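Local coordinates for protein VESB protease (Vibrio cholerae, PDB 4LK4) that probably acts as a secreted trypsin-like serine endopeptidase of the S1 family, with an Ig-like domain after its protease domain, at residues A[100-108]-A[232-241]; A[246-254]-A[266-274]. The protein carries 1 engineered substitution. All blocks are in the same frame, centred on the assembly; numbering follows the deposited sequence.

Contact 1: residues A[100-108]-A[232-241]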
ATOM      1  N   LEU A 100      10.820  -0.147   8.751  1.00 52.09           N
ATOM      2  CA  LEU A 100       9.951  -0.504   7.648  1.00 49.22           C
ATOM      3  C   LEU A 100       9.133  -1.789   7.812  1.00 49.13           C
ATOM      4  O   LEU A 100       8.864  -2.470   6.822  1.00 48.08           O
ATOM      5  CB  LEU A 100      10.754  -0.576   6.358  1.00 48.00           C
ATOM      6  CG  LEU A 100      11.492   0.667   5.857  1.00 47.50           C
ATOM      7  CD1 LEU A 100      12.150   0.340   4.518  1.00 46.98           C
ATOM      8  CD2 LEU A 100      10.524   1.808   5.671  1.00 46.59           C
ATOM      9  N   LEU A 101       8.712  -2.120   9.024  1.00 49.38           N
ATOM     10  CA  LEU A 101       7.700  -3.160   9.165  1.00 50.11           C
ATOM     11  C   LEU A 101       6.320  -2.689   8.675  1.00 47.25           C
ATOM     12  O   LEU A 101       5.976  -1.519   8.735  1.00 47.27           O
ATOM     13  CB  LEU A 101       7.583  -3.674  10.602  1.00 53.21           C
ATOM     14  CG  LEU A 101       8.850  -4.218  11.281  1.00 56.63           C
ATOM     15  CD1 LEU A 101       8.507  -4.692  12.687  1.00 60.76           C
ATOM     16  CD2 LEU A 101       9.521  -5.338  10.504  1.00 58.22           C
ATOM     17  N   ASN A 102       5.551  -3.650   8.199  1.00 45.49           N
ATOM     18  CA  ASN A 102       4.244  -3.444   7.636  1.00 44.54           C
ATOM     19  C   ASN A 102       4.297  -2.439   6.523  1.00 42.56           C
ATOM     20  O   ASN A 102       3.463  -1.551   6.441  1.00 41.80           O
ATOM     21  CB  ASN A 102       3.257  -3.050   8.716  1.00 46.01           C
ATOM     22  CG  ASN A 102       3.365  -3.942   9.922  1.00 48.80           C
ATOM     23  OD1 ASN A 102       3.267  -5.170   9.822  1.00 50.84           O
ATOM     24  ND2 ASN A 102       3.607  -3.337  11.072  1.00 49.49           N
ATOM     25  N   ASP A 103       5.286  -2.617   5.653  1.00 41.79           N
ATOM     26  CA  ASP A 103       5.555  -1.684   4.582  1.00 41.41           C
ATOM     27  C   ASP A 103       4.651  -2.009   3.417  1.00 40.15           C
ATOM     28  O   ASP A 103       5.056  -2.637   2.460  1.00 41.32           O
ATOM     29  CB  ASP A 103       7.019  -1.767   4.170  1.00 41.59           C
ATOM     30  CG  ASP A 103       7.444  -0.650   3.233  1.00 41.16           C
ATOM     31  OD1 ASP A 103       6.718   0.359   3.098  1.00 40.78           O
ATOM     32  OD2 ASP A 103       8.540  -0.792   2.631  1.00 41.84           O
ATOM     33  N   ILE A 104       3.403  -1.580   3.518  1.00 39.79           N
ATOM     34  CA  ILE A 104       2.462  -1.857   2.479  1.00 38.09           C
ATOM     35  C   ILE A 104       1.450  -0.736   2.371  1.00 38.25           C
ATOM     36  O   ILE A 104       1.101  -0.113   3.366  1.00 36.53           O
ATOM     37  CB  ILE A 104       1.776  -3.194   2.745  1.00 38.26           C
ATOM     38  CG1 ILE A 104       0.904  -3.603   1.557  1.00 37.80           C
ATOM     39  CG2 ILE A 104       0.977  -3.148   4.043  1.00 39.22           C
ATOM     40  CD1 ILE A 104       0.385  -5.020   1.648  1.00 38.84           C
ATOM     41  N   ALA A 105       0.989  -0.511   1.139  1.00 38.21           N
ATOM     42  CA  ALA A 105       0.047   0.554   0.840  1.00 38.76           C
ATOM     43  C   ALA A 105      -0.814   0.238  -0.361  1.00 37.92           C
ATOM     44  O   ALA A 105      -0.410  -0.491  -1.227  1.00 36.74           O
ATOM     45  CB  ALA A 105       0.801   1.862   0.594  1.00 38.38           C
ATOM     46  N   ILE A 106      -1.989   0.852  -0.413  1.00 39.07           N
ATOM     47  CA  ILE A 106      -2.886   0.763  -1.562  1.00 39.83           C
ATOM     48  C   ILE A 106      -3.027   2.158  -2.160  1.00 40.06           C
ATOM     49  O   ILE A 106      -3.224   3.123  -1.434  1.00 39.59           O
ATOM     50  CB  ILE A 106      -4.305   0.292  -1.151  1.00 40.88           C
ATOM     51  CG1 ILE A 106      -4.269  -1.154  -0.662  1.00 41.46           C
ATOM     52  CG2 ILE A 106      -5.305   0.449  -2.292  1.00 40.68           C
ATOM     53  CD1 ILE A 106      -3.731  -2.129  -1.685  1.00 41.65           C
ATOM     54  N   VAL A 107      -2.921   2.246  -3.480  1.00 40.13           N
ATOM     55  CA  VAL A 107      -3.248   3.475  -4.167  1.00 41.26           C
ATOM     56  C   VAL A 107      -4.605   3.269  -4.818  1.00 42.91           C
ATOM     57  O   VAL A 107      -4.771   2.367  -5.624  1.00 42.87           O
ATOM     58  CB  VAL A 107      -2.189   3.846  -5.214  1.00 41.26           C
ATOM     59  CG1 VAL A 107      -2.502   5.201  -5.833  1.00 42.04           C
ATOM     60  CG2 VAL A 107      -0.804   3.858  -4.573  1.00 40.64           C
ATOM     61  N   GLU A 108      -5.582   4.083  -4.409  1.00 44.61           N
ATOM     62  CA  GLU A 108      -6.884   4.121  -5.014  1.00 45.59           C
ATOM     63  C   GLU A 108      -6.789   5.151  -6.124  1.00 45.87           C
ATOM     64  O   GLU A 108      -6.315   6.253  -5.893  1.00 45.64           O
ATOM     65  CB  GLU A 108      -7.869   4.559  -3.959  1.00 48.40           C
ATOM     66  CG  GLU A 108      -9.314   4.605  -4.410  1.00 50.94           C
ATOM     67  CD  GLU A 108     -10.222   5.255  -3.392  1.00 52.67           C
ATOM     68  OE1 GLU A 108     -10.446   4.628  -2.328  1.00 52.93           O
ATOM     69  OE2 GLU A 108     -10.710   6.387  -3.672  1.00 54.24           O
ATOM     70  N   THR A 232       7.960  -7.243   1.493  1.00 40.09           N
ATOM     71  CA  THR A 232       6.768  -7.329   2.276  1.00 40.07           C
ATOM     72  C   THR A 232       6.031  -8.579   1.815  1.00 40.97           C
ATOM     73  O   THR A 232       5.989  -8.882   0.620  1.00 40.39           O
ATOM     74  CB  THR A 232       5.906  -6.087   2.115  1.00 40.84           C
ATOM     75  OG1 THR A 232       6.635  -4.940   2.575  1.00 41.50           O
ATOM     76  CG2 THR A 232       4.634  -6.202   2.924  1.00 41.62           C
ATOM     77  N   ASN A 233       5.492  -9.309   2.787  1.00 40.96           N
ATOM     78  CA  ASN A 233       4.871 -10.589   2.579  1.00 42.28           C
ATOM     79  C   ASN A 233       3.370 -10.492   2.213  1.00 43.48           C
ATOM     80  O   ASN A 233       2.533 -10.277   3.076  1.00 44.91           O
ATOM     81  CB  ASN A 233       5.071 -11.381   3.857  1.00 43.53           C
ATOM     82  CG  ASN A 233       4.408 -12.736   3.826  1.00 45.23           C
ATOM     83  OD1 ASN A 233       3.673 -13.086   2.886  1.00 45.66           O
ATOM     84  ND2 ASN A 233       4.668 -13.524   4.866  1.00 46.61           N
ATOM     85  N   VAL A 234       3.034 -10.670   0.938  1.00 43.86           N
ATOM     86  CA  VAL A 234       1.665 -10.498   0.507  1.00 45.22           C
ATOM     87  C   VAL A 234       0.693 -11.515   1.125  1.00 46.23           C
ATOM     88  O   VAL A 234      -0.477 -11.172   1.409  1.00 45.53           O
ATOM     89  CB  VAL A 234       1.562 -10.511  -1.025  1.00 46.48           C
ATOM     90  CG1 VAL A 234       0.125 -10.682  -1.505  1.00 48.89           C
ATOM     91  CG2 VAL A 234       2.114  -9.225  -1.581  1.00 45.50           C
ATOM     92  N   SER A 235       1.140 -12.746   1.339  1.00 46.59           N
ATOM     93  CA  SER A 235       0.255 -13.759   1.953  1.00 47.28           C
ATOM     94  C   SER A 235      -0.258 -13.309   3.306  1.00 48.75           C
ATOM     95  O   SER A 235      -1.436 -13.440   3.613  1.00 49.85           O
ATOM     96  CB  SER A 235       0.969 -15.073   2.139  1.00 47.14           C
ATOM     97  OG  SER A 235       1.117 -15.694   0.895  1.00 48.74           O
ATOM     98  N   TYR A 236       0.639 -12.739   4.100  1.00 48.77           N
ATOM     99  CA  TYR A 236       0.344 -12.355   5.458  1.00 47.73           C
ATOM    100  C   TYR A 236      -0.625 -11.182   5.458  1.00 48.13           C
ATOM    101  O   TYR A 236      -1.218 -10.887   6.488  1.00 49.08           O
ATOM    102  CB  TYR A 236       1.676 -11.997   6.144  1.00 48.04           C
ATOM    103  CG  TYR A 236       1.608 -11.484   7.566  1.00 48.15           C
ATOM    104  CD1 TYR A 236       1.549 -12.358   8.643  1.00 52.07           C
ATOM    105  CD2 TYR A 236       1.628 -10.145   7.829  1.00 48.02           C
ATOM    106  CE1 TYR A 236       1.488 -11.901   9.957  1.00 51.69           C
ATOM    107  CE2 TYR A 236       1.569  -9.667   9.133  1.00 50.70           C
ATOM    108  CZ  TYR A 236       1.501 -10.557  10.187  1.00 51.97           C
ATOM    109  OH  TYR A 236       1.454 -10.090  11.466  1.00 55.31           O
ATOM    110  N   PHE A 237      -0.753 -10.489   4.319  1.00 47.17           N
ATOM    111  CA  PHE A 237      -1.512  -9.237   4.252  1.00 46.43           C
ATOM    112  C   PHE A 237      -2.813  -9.271   3.427  1.00 47.76           C
ATOM    113  O   PHE A 237      -3.423  -8.223   3.200  1.00 48.87           O
ATOM    114  CB  PHE A 237      -0.589  -8.077   3.793  1.00 44.89           C
ATOM    115  CG  PHE A 237       0.257  -7.487   4.916  1.00 43.92           C
ATOM    116  CD1 PHE A 237      -0.335  -6.987   6.062  1.00 43.94           C
ATOM    117  CD2 PHE A 237       1.637  -7.452   4.821  1.00 42.64           C
ATOM    118  CE1 PHE A 237       0.441  -6.455   7.086  1.00 44.60           C
ATOM    119  CE2 PHE A 237       2.417  -6.953   5.833  1.00 42.24           C
ATOM    120  CZ  PHE A 237       1.818  -6.441   6.972  1.00 44.79           C
ATOM    121  N   ARG A 238      -3.272 -10.457   3.034  1.00 48.14           N
ATOM    122  CA  ARG A 238      -4.446 -10.571   2.175  1.00 48.75           C
ATOM    123  C   ARG A 238      -5.688  -9.892   2.747  1.00 51.30           C
ATOM    124  O   ARG A 238      -6.397  -9.192   2.011  1.00 52.62           O
ATOM    125  CB  ARG A 238      -4.719 -12.036   1.873  1.00 49.79           C
ATOM    126  CG  ARG A 238      -3.608 -12.710   1.073  1.00 49.84           C
ATOM    127  CD  ARG A 238      -3.374 -11.992  -0.232  1.00 50.20           C
ATOM    128  NE  ARG A 238      -4.640 -11.791  -0.918  1.00 52.18           N
ATOM    129  CZ  ARG A 238      -5.208 -12.671  -1.740  1.00 53.66           C
ATOM    130  NH1 ARG A 238      -4.613 -13.815  -2.022  1.00 54.35           N
ATOM    131  NH2 ARG A 238      -6.382 -12.392  -2.288  1.00 54.26           N
ATOM    132  N   ASP A 239      -5.949 -10.075   4.045  1.00 51.68           N
ATOM    133  CA  ASP A 239      -7.091  -9.432   4.670  1.00 53.27           C
ATOM    134  C   ASP A 239      -6.942  -7.933   4.705  1.00 50.67           C
ATOM    135  O   ASP A 239      -7.932  -7.202   4.510  1.00 50.61           O
ATOM    136  CB  ASP A 239      -7.324  -9.934   6.104  1.00 57.16           C
ATOM    137  CG  ASP A 239      -7.785 -11.379   6.150  1.00 60.47           C
ATOM    138  OD1 ASP A 239      -8.122 -11.958   5.094  1.00 62.84           O
ATOM    139  OD2 ASP A 239      -7.786 -11.938   7.247  1.00 64.87           O
ATOM    140  N   TRP A 240      -5.732  -7.455   4.983  1.00 46.60           N
ATOM    141  CA  TRP A 240      -5.544  -6.009   5.044  1.00 44.79           C
ATOM    142  C   TRP A 240      -5.810  -5.412   3.663  1.00 44.34           C
ATOM    143  O   TRP A 240      -6.456  -4.365   3.529  1.00 43.98           O
ATOM    144  CB  TRP A 240      -4.158  -5.648   5.577  1.00 43.97           C
ATOM    145  CG  TRP A 240      -3.969  -4.188   5.678  1.00 43.84           C
ATOM    146  CD1 TRP A 240      -4.265  -3.398   6.755  1.00 44.91           C
ATOM    147  CD2 TRP A 240      -3.488  -3.316   4.653  1.00 42.60           C
ATOM    148  NE1 TRP A 240      -3.979  -2.085   6.463  1.00 44.75           N
ATOM    149  CE2 TRP A 240      -3.510  -2.009   5.175  1.00 42.98           C
ATOM    150  CE3 TRP A 240      -3.062  -3.510   3.327  1.00 42.06           C
ATOM    151  CZ2 TRP A 240      -3.113  -0.905   4.434  1.00 42.03           C
ATOM    152  CZ3 TRP A 240      -2.679  -2.417   2.599  1.00 41.02           C
ATOM    153  CH2 TRP A 240      -2.710  -1.124   3.157  1.00 41.78           C
ATOM    154  N   ILE A 241      -5.358  -6.125   2.634  1.00 43.26           N
ATOM    155  CA  ILE A 241      -5.528  -5.678   1.257  1.00 43.35           C
ATOM    156  C   ILE A 241      -6.996  -5.674   0.872  1.00 44.69           C
ATOM    157  O   ILE A 241      -7.482  -4.734   0.284  1.00 44.92           O
ATOM    158  CB  ILE A 241      -4.737  -6.568   0.271  1.00 42.53           C
ATOM    159  CG1 ILE A 241      -3.245  -6.352   0.504  1.00 41.54           C
ATOM    160  CG2 ILE A 241      -5.080  -6.232  -1.185  1.00 42.62           C
ATOM    161  CD1 ILE A 241      -2.373  -7.456  -0.016  1.00 41.44           C
TER
HETATM  162  O   HOH W   1       7.005  -5.169   5.315  1.00 41.82           O
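With chi1 at -172°, Ile104 sends CG1 away from its own N and holds CG2 over the rings of both Phe237 and Trp240. The methyl CG2 of Ile104 stands over the centre of the Phe237 ring, 4.3 Å from the centroid and 2° off the normal, a CH-pi contact. The same CG2 lies 4.2 Å from the centroid of the Trp240 six-membered ring, over one face of the indole, offset toward the rim. The other branch, through CG1, reaches on to Ile104 CD1, 3.9 Å from Phe237 CB and also against Ile241 CG1. Ile106 adds its CG1, 3.8 Å from Trp240 CZ3, so both isoleucines pack on the indole. Phe237, at the N-cap position of helix 238-243, is sandwiched: Tyr236 CD2 covers the face opposite Ile104. At the phenyl edge Asn102 OD1 comes 3.4 Å from Phe237 CZ, with amide and ring planes 87° apart; Asn102 ND2 is held by Ser94 O. The polar end of the contact lies at Thr232, whose OG1 donates to Asp103 O (2.8 Å). This hydroxyl also accepts from a water that in turn takes the N-H of Asp103, so the backbone of Asp103 is gripped on both its N-H and its carbonyl. The Asp103 carboxylate turns elsewhere: OD2 bonds to His56 ND1 and to Ser216 OG. This is consistent with the Asp-His pair of the catalytic triad in trypsin-like proteases, with the helix that ends the protease domain packed on the strand following the Asp.

Contact 2: residues A[246-254]-A[266-274]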
ATOM      1  N   ASN A 246     -11.991  -2.270  -1.074  1.00 56.15           N
ATOM      2  CA  ASN A 246     -13.359  -2.702  -0.833  1.00 58.71           C
ATOM      3  C   ASN A 246     -14.390  -1.644  -1.261  1.00 60.17           C
ATOM      4  O   ASN A 246     -15.537  -1.649  -0.809  1.00 61.46           O
ATOM      5  CB  ASN A 246     -13.470  -3.001   0.662  1.00 60.92           C
ATOM      6  CG  ASN A 246     -14.504  -4.058   0.986  1.00 65.73           C
ATOM      7  OD1 ASN A 246     -15.103  -4.667   0.103  1.00 66.37           O
ATOM      8  ND2 ASN A 246     -14.745  -4.251   2.278  1.00 69.91           N
ATOM      9  N   GLN A 247     -13.979  -0.714  -2.117  1.00 59.11           N
ATOM     10  CA  GLN A 247     -14.901   0.297  -2.682  1.00 61.54           C
ATOM     11  C   GLN A 247     -15.584   1.199  -1.650  1.00 61.15           C
ATOM     12  O   GLN A 247     -16.682   1.736  -1.874  1.00 63.01           O
ATOM     13  CB  GLN A 247     -15.927  -0.361  -3.604  1.00 65.04           C
ATOM     14  CG  GLN A 247     -15.292  -1.214  -4.695  1.00 66.23           C
ATOM     15  CD  GLN A 247     -16.337  -1.924  -5.525  1.00 71.56           C
ATOM     16  OE1 GLN A 247     -16.672  -1.483  -6.622  1.00 74.64           O
ATOM     17  NE2 GLN A 247     -16.884  -3.020  -4.990  1.00 73.56           N
ATOM     18  N   LEU A 248     -14.902   1.367  -0.523  1.00 58.82           N
ATOM     19  CA  LEU A 248     -15.226   2.382   0.463  1.00 58.10           C
ATOM     20  C   LEU A 248     -14.026   3.315   0.457  1.00 55.48           C
ATOM     21  O   LEU A 248     -12.958   2.962   0.950  1.00 51.95           O
ATOM     22  CB  LEU A 248     -15.420   1.748   1.846  1.00 58.02           C
ATOM     23  CG  LEU A 248     -15.629   2.693   3.033  1.00 58.96           C
ATOM     24  CD1 LEU A 248     -16.768   3.655   2.722  1.00 61.60           C
ATOM     25  CD2 LEU A 248     -15.894   1.940   4.337  1.00 58.85           C
ATOM     26  N   SER A 249     -14.204   4.488  -0.131  1.00 55.94           N
ATOM     27  CA  SER A 249     -13.136   5.465  -0.240  1.00 54.75           C
ATOM     28  C   SER A 249     -13.206   6.513   0.864  1.00 55.66           C
ATOM     29  O   SER A 249     -14.228   7.189   1.055  1.00 59.10           O
ATOM     30  CB  SER A 249     -13.195   6.171  -1.581  1.00 55.24           C
ATOM     31  OG  SER A 249     -12.200   7.166  -1.651  1.00 54.64           O
ATOM     32  N   TYR A 250     -12.094   6.696   1.553  1.00 54.16           N
ATOM     33  CA  TYR A 250     -12.046   7.657   2.623  1.00 54.04           C
ATOM     34  C   TYR A 250     -10.656   8.221   2.958  1.00 52.62           C
ATOM     35  O   TYR A 250      -9.620   7.660   2.590  1.00 50.46           O
ATOM     36  CB  TYR A 250     -12.632   7.003   3.854  1.00 54.15           C
ATOM     37  CG  TYR A 250     -11.848   5.830   4.372  1.00 52.33           C
ATOM     38  CD1 TYR A 250     -11.962   4.567   3.780  1.00 52.68           C
ATOM     39  CD2 TYR A 250     -10.997   5.971   5.454  1.00 51.12           C
ATOM     40  CE1 TYR A 250     -11.244   3.474   4.262  1.00 50.61           C
ATOM     41  CE2 TYR A 250     -10.265   4.892   5.941  1.00 50.79           C
ATOM     42  CZ  TYR A 250     -10.394   3.637   5.345  1.00 50.22           C
ATOM     43  OH  TYR A 250      -9.699   2.556   5.866  1.00 49.15           O
ATOM     44  N   ASP A 251     -10.671   9.333   3.689  1.00 53.58           N
ATOM     45  CA  ASP A 251      -9.466   9.924   4.272  1.00 52.51           C
ATOM     46  C   ASP A 251      -8.997   9.043   5.425  1.00 51.90           C
ATOM     47  O   ASP A 251      -9.701   8.892   6.455  1.00 53.80           O
ATOM     48  CB  ASP A 251      -9.753  11.347   4.794  1.00 53.68           C
ATOM     49  CG  ASP A 251     -10.353  12.257   3.729  1.00 55.11           C
ATOM     50  OD1 ASP A 251      -9.697  12.430   2.689  1.00 55.96           O
ATOM     51  OD2 ASP A 251     -11.461  12.806   3.922  1.00 57.28           O
ATOM     52  N   GLN A 252      -7.813   8.468   5.272  1.00 49.94           N
ATOM     53  CA  GLN A 252      -7.290   7.561   6.276  1.00 49.61           C
ATOM     54  C   GLN A 252      -6.594   8.305   7.410  1.00 50.66           C
ATOM     55  O   GLN A 252      -6.954   8.144   8.561  1.00 51.48           O
ATOM     56  CB  GLN A 252      -6.308   6.593   5.650  1.00 47.43           C
ATOM     57  CG  GLN A 252      -6.032   5.366   6.510  1.00 45.70           C
ATOM     58  CD  GLN A 252      -4.785   4.611   6.051  1.00 43.42           C
ATOM     59  OE1 GLN A 252      -3.896   5.173   5.422  1.00 41.15           O
ATOM     60  NE2 GLN A 252      -4.714   3.339   6.399  1.00 42.56           N
ATOM     61  N   VAL A 253      -5.603   9.123   7.081  1.00 51.37           N
ATOM     62  CA  VAL A 253      -4.715   9.680   8.094  1.00 52.21           C
ATOM     63  C   VAL A 253      -4.695  11.163   7.895  1.00 53.80           C
ATOM     64  O   VAL A 253      -4.334  11.645   6.837  1.00 57.49           O
ATOM     65  CB  VAL A 253      -3.253   9.162   7.969  1.00 50.19           C
ATOM     66  CG1 VAL A 253      -2.350   9.824   8.997  1.00 51.49           C
ATOM     67  CG2 VAL A 253      -3.187   7.671   8.170  1.00 49.40           C
ATOM     68  N   ALA A 254      -5.050  11.896   8.925  1.00 56.16           N
ATOM     69  CA  ALA A 254      -4.810  13.317   8.932  1.00 57.45           C
ATOM     70  C   ALA A 254      -3.689  13.519   9.904  1.00 57.64           C
ATOM     71  O   ALA A 254      -3.884  13.401  11.098  1.00 57.01           O
ATOM     72  CB  ALA A 254      -6.053  14.043   9.369  1.00 59.42           C
ATOM     73  N   GLN A 266     -10.617  18.510  12.597  1.00 74.48           N
ATOM     74  CA  GLN A 266     -10.297  17.966  11.270  1.00 71.95           C
ATOM     75  C   GLN A 266     -11.437  17.120  10.731  1.00 67.00           C
ATOM     76  O   GLN A 266     -11.880  16.214  11.372  1.00 64.32           O
ATOM     77  CB  GLN A 266      -9.022  17.123  11.344  1.00 71.37           C
ATOM     78  CG  GLN A 266      -8.608  16.503  10.024  1.00 71.92           C
ATOM     79  CD  GLN A 266      -8.231  17.558   9.011  1.00 75.95           C
ATOM     80  OE1 GLN A 266      -7.454  18.460   9.311  1.00 80.57           O
ATOM     81  NE2 GLN A 266      -8.799  17.471   7.817  1.00 76.12           N
ATOM     82  N   SER A 267     -11.904  17.432   9.541  1.00 67.55           N
ATOM     83  CA  SER A 267     -12.930  16.646   8.882  1.00 67.69           C
ATOM     84  C   SER A 267     -12.362  15.392   8.135  1.00 62.46           C
ATOM     85  O   SER A 267     -11.229  15.406   7.648  1.00 59.77           O
ATOM     86  CB  SER A 267     -13.672  17.564   7.908  1.00 72.97           C
ATOM     87  OG  SER A 267     -14.734  16.876   7.278  1.00 77.37           O
ATOM     88  N   PHE A 268     -13.160  14.325   8.071  1.00 58.96           N
ATOM     89  CA  PHE A 268     -12.811  13.090   7.353  1.00 55.60           C
ATOM     90  C   PHE A 268     -13.993  12.661   6.490  1.00 55.73           C
ATOM     91  O   PHE A 268     -15.112  12.612   6.979  1.00 56.06           O
ATOM     92  CB  PHE A 268     -12.523  11.955   8.326  1.00 53.68           C
ATOM     93  CG  PHE A 268     -11.239  12.088   9.059  1.00 53.15           C
ATOM     94  CD1 PHE A 268     -11.140  12.900  10.138  1.00 55.03           C
ATOM     95  CD2 PHE A 268     -10.132  11.370   8.672  1.00 52.94           C
ATOM     96  CE1 PHE A 268      -9.960  13.010  10.840  1.00 55.14           C
ATOM     97  CE2 PHE A 268      -8.944  11.477   9.364  1.00 52.76           C
ATOM     98  CZ  PHE A 268      -8.869  12.290  10.467  1.00 53.55           C
ATOM     99  N   THR A 269     -13.758  12.325   5.225  1.00 55.76           N
ATOM    100  CA  THR A 269     -14.862  11.968   4.340  1.00 57.95           C
ATOM    101  C   THR A 269     -14.818  10.513   3.908  1.00 56.81           C
ATOM    102  O   THR A 269     -13.750   9.964   3.615  1.00 57.76           O
ATOM    103  CB  THR A 269     -14.925  12.901   3.134  1.00 60.14           C
ATOM    104  OG1 THR A 269     -15.088  14.237   3.616  1.00 64.76           O
ATOM    105  CG2 THR A 269     -16.096  12.559   2.224  1.00 61.34           C
ATOM    106  N   TYR A 270     -16.009   9.914   3.898  1.00 59.17           N
ATOM    107  CA  TYR A 270     -16.259   8.491   3.642  1.00 58.93           C
ATOM    108  C   TYR A 270     -17.250   8.414   2.484  1.00 61.54           C
ATOM    109  O   TYR A 270     -18.310   9.048   2.527  1.00 68.03           O
ATOM    110  CB  TYR A 270     -16.817   7.821   4.912  1.00 58.92           C
ATOM    111  CG  TYR A 270     -15.849   7.981   6.059  1.00 57.98           C
ATOM    112  CD1 TYR A 270     -15.887   9.112   6.876  1.00 58.56           C
ATOM    113  CD2 TYR A 270     -14.843   7.050   6.273  1.00 54.54           C
ATOM    114  CE1 TYR A 270     -14.958   9.299   7.889  1.00 57.41           C
ATOM    115  CE2 TYR A 270     -13.919   7.223   7.288  1.00 54.08           C
ATOM    116  CZ  TYR A 270     -13.972   8.356   8.086  1.00 55.82           C
ATOM    117  OH  TYR A 270     -13.032   8.545   9.076  1.00 55.82           O
ATOM    118  N   THR A 271     -16.895   7.662   1.447  1.00 59.85           N
ATOM    119  CA  THR A 271     -17.664   7.613   0.211  1.00 61.46           C
ATOM    120  C   THR A 271     -17.858   6.176  -0.272  1.00 61.34           C
ATOM    121  O   THR A 271     -16.891   5.408  -0.372  1.00 60.47           O
ATOM    122  CB  THR A 271     -16.920   8.373  -0.884  1.00 61.93           C
ATOM    123  OG1 THR A 271     -16.520   9.647  -0.378  1.00 63.49           O
ATOM    124  CG2 THR A 271     -17.798   8.558  -2.101  1.00 65.02           C
ATOM    125  N   ASN A 272     -19.095   5.819  -0.591  1.00 62.99           N
ATOM    126  CA  ASN A 272     -19.408   4.491  -1.090  1.00 64.13           C
ATOM    127  C   ASN A 272     -19.262   4.429  -2.604  1.00 66.63           C
ATOM    128  O   ASN A 272     -20.088   5.000  -3.323  1.00 70.74           O
ATOM    129  CB  ASN A 272     -20.830   4.121  -0.725  1.00 67.83           C
ATOM    130  CG  ASN A 272     -21.243   2.765  -1.247  1.00 69.48           C
ATOM    131  OD1 ASN A 272     -20.428   1.852  -1.349  1.00 69.33           O
ATOM    132  ND2 ASN A 272     -22.534   2.616  -1.552  1.00 73.37           N
ATOM    133  N   LEU A 273     -18.232   3.726  -3.076  1.00 63.55           N
ATOM    134  CA  LEU A 273     -18.060   3.491  -4.492  1.00 66.35           C
ATOM    135  C   LEU A 273     -18.705   2.180  -4.956  1.00 69.58           C
ATOM    136  O   LEU A 273     -18.629   1.864  -6.143  1.00 70.81           O
ATOM    137  CB  LEU A 273     -16.571   3.485  -4.853  1.00 64.67           C
ATOM    138  CG  LEU A 273     -15.789   4.754  -4.498  1.00 63.26           C
ATOM    139  CD1 LEU A 273     -14.328   4.622  -4.866  1.00 62.09           C
ATOM    140  CD2 LEU A 273     -16.389   5.963  -5.182  1.00 66.07           C
ATOM    141  N   ASP A 274     -19.322   1.424  -4.040  1.00 70.87           N
ATOM    142  CA  ASP A 274     -19.957   0.143  -4.385  1.00 76.18           C
ATOM    143  C   ASP A 274     -21.368   0.372  -4.943  1.00 81.06           C
ATOM    144  O   ASP A 274     -22.013   1.372  -4.622  1.00 82.42           O
ATOM    145  CB  ASP A 274     -20.008  -0.793  -3.158  1.00 78.01           C
ATOM    146  CG  ASP A 274     -19.966  -2.310  -3.532  1.00 83.20           C
ATOM    147  OD1 ASP A 274     -20.523  -2.725  -4.584  1.00 90.10           O
ATOM    148  OD2 ASP A 274     -19.379  -3.102  -2.754  1.00 80.34           O
TER
HETATM  149  O   HOH W   2     -19.338  -2.759  -7.169  1.00 60.61           O
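Tyr250 and Tyr270 face each other as a non-hydrogen-bonded antiparallel pair at the crowded middle of the contact, with Tyr250 CB only 3.3 Å from Tyr270 CD2. Their rings lie near parallel, 18° apart, but are slid so far that they barely overlap. Next to them Ser249 and Thr271 form the hydrogen-bonded pair: Ser249 N gives to Thr271 O at 2.9 Å, and Thr271 N to Ser249 O at 2.7 Å. Beyond the tyrosines Asp251 N still reaches Thr269 O, but the return bond runs from Thr269 N to the carboxylate oxygen Asp251 OD2 (2.7 Å), met on its anti side. A side chain thus stands in for a backbone carbonyl. From there the strands spread apart toward Ala254 and Gln266; Phe268 turns its edge to Asp251 O and touches Ala254 CB with CZ (3.5 Å). At the other end Leu273 N still bonds to Gln247 O, and only the side chains are looser: the partly exposed Gln247 and Asp274 are joined through a water, which donates to Gln247 OE1 and Asp274 OD1, while Asp274 OD2 is salt-bridged to Lys340. The segments are facing parts of the two arms of hairpin 248-258/262-272 in the Ig-like domain.

From the N terminus, the chain completes the first barrel with strand 105-109, preceded by the loop that carries Asn102 and Asp103. Contact 1 closes when residues 232-241 return after the second barrel has been built, from strand 134-139 to strand 229-233, bringing the last strand and the helix that ends the protease domain back against the first barrel. Helix 238-243 then leads into strand 248-258, and contact 2 closes a short hairpin with strand 262-272. The two contacts are in series, neither nested nor crossed: one is a long-range closure within the protease, the other a local one in the Ig-like domain. Their probable hydrogen bond, Glu108 OE2 to Ser249 OG at 2.6 Å, is one of several between the domains.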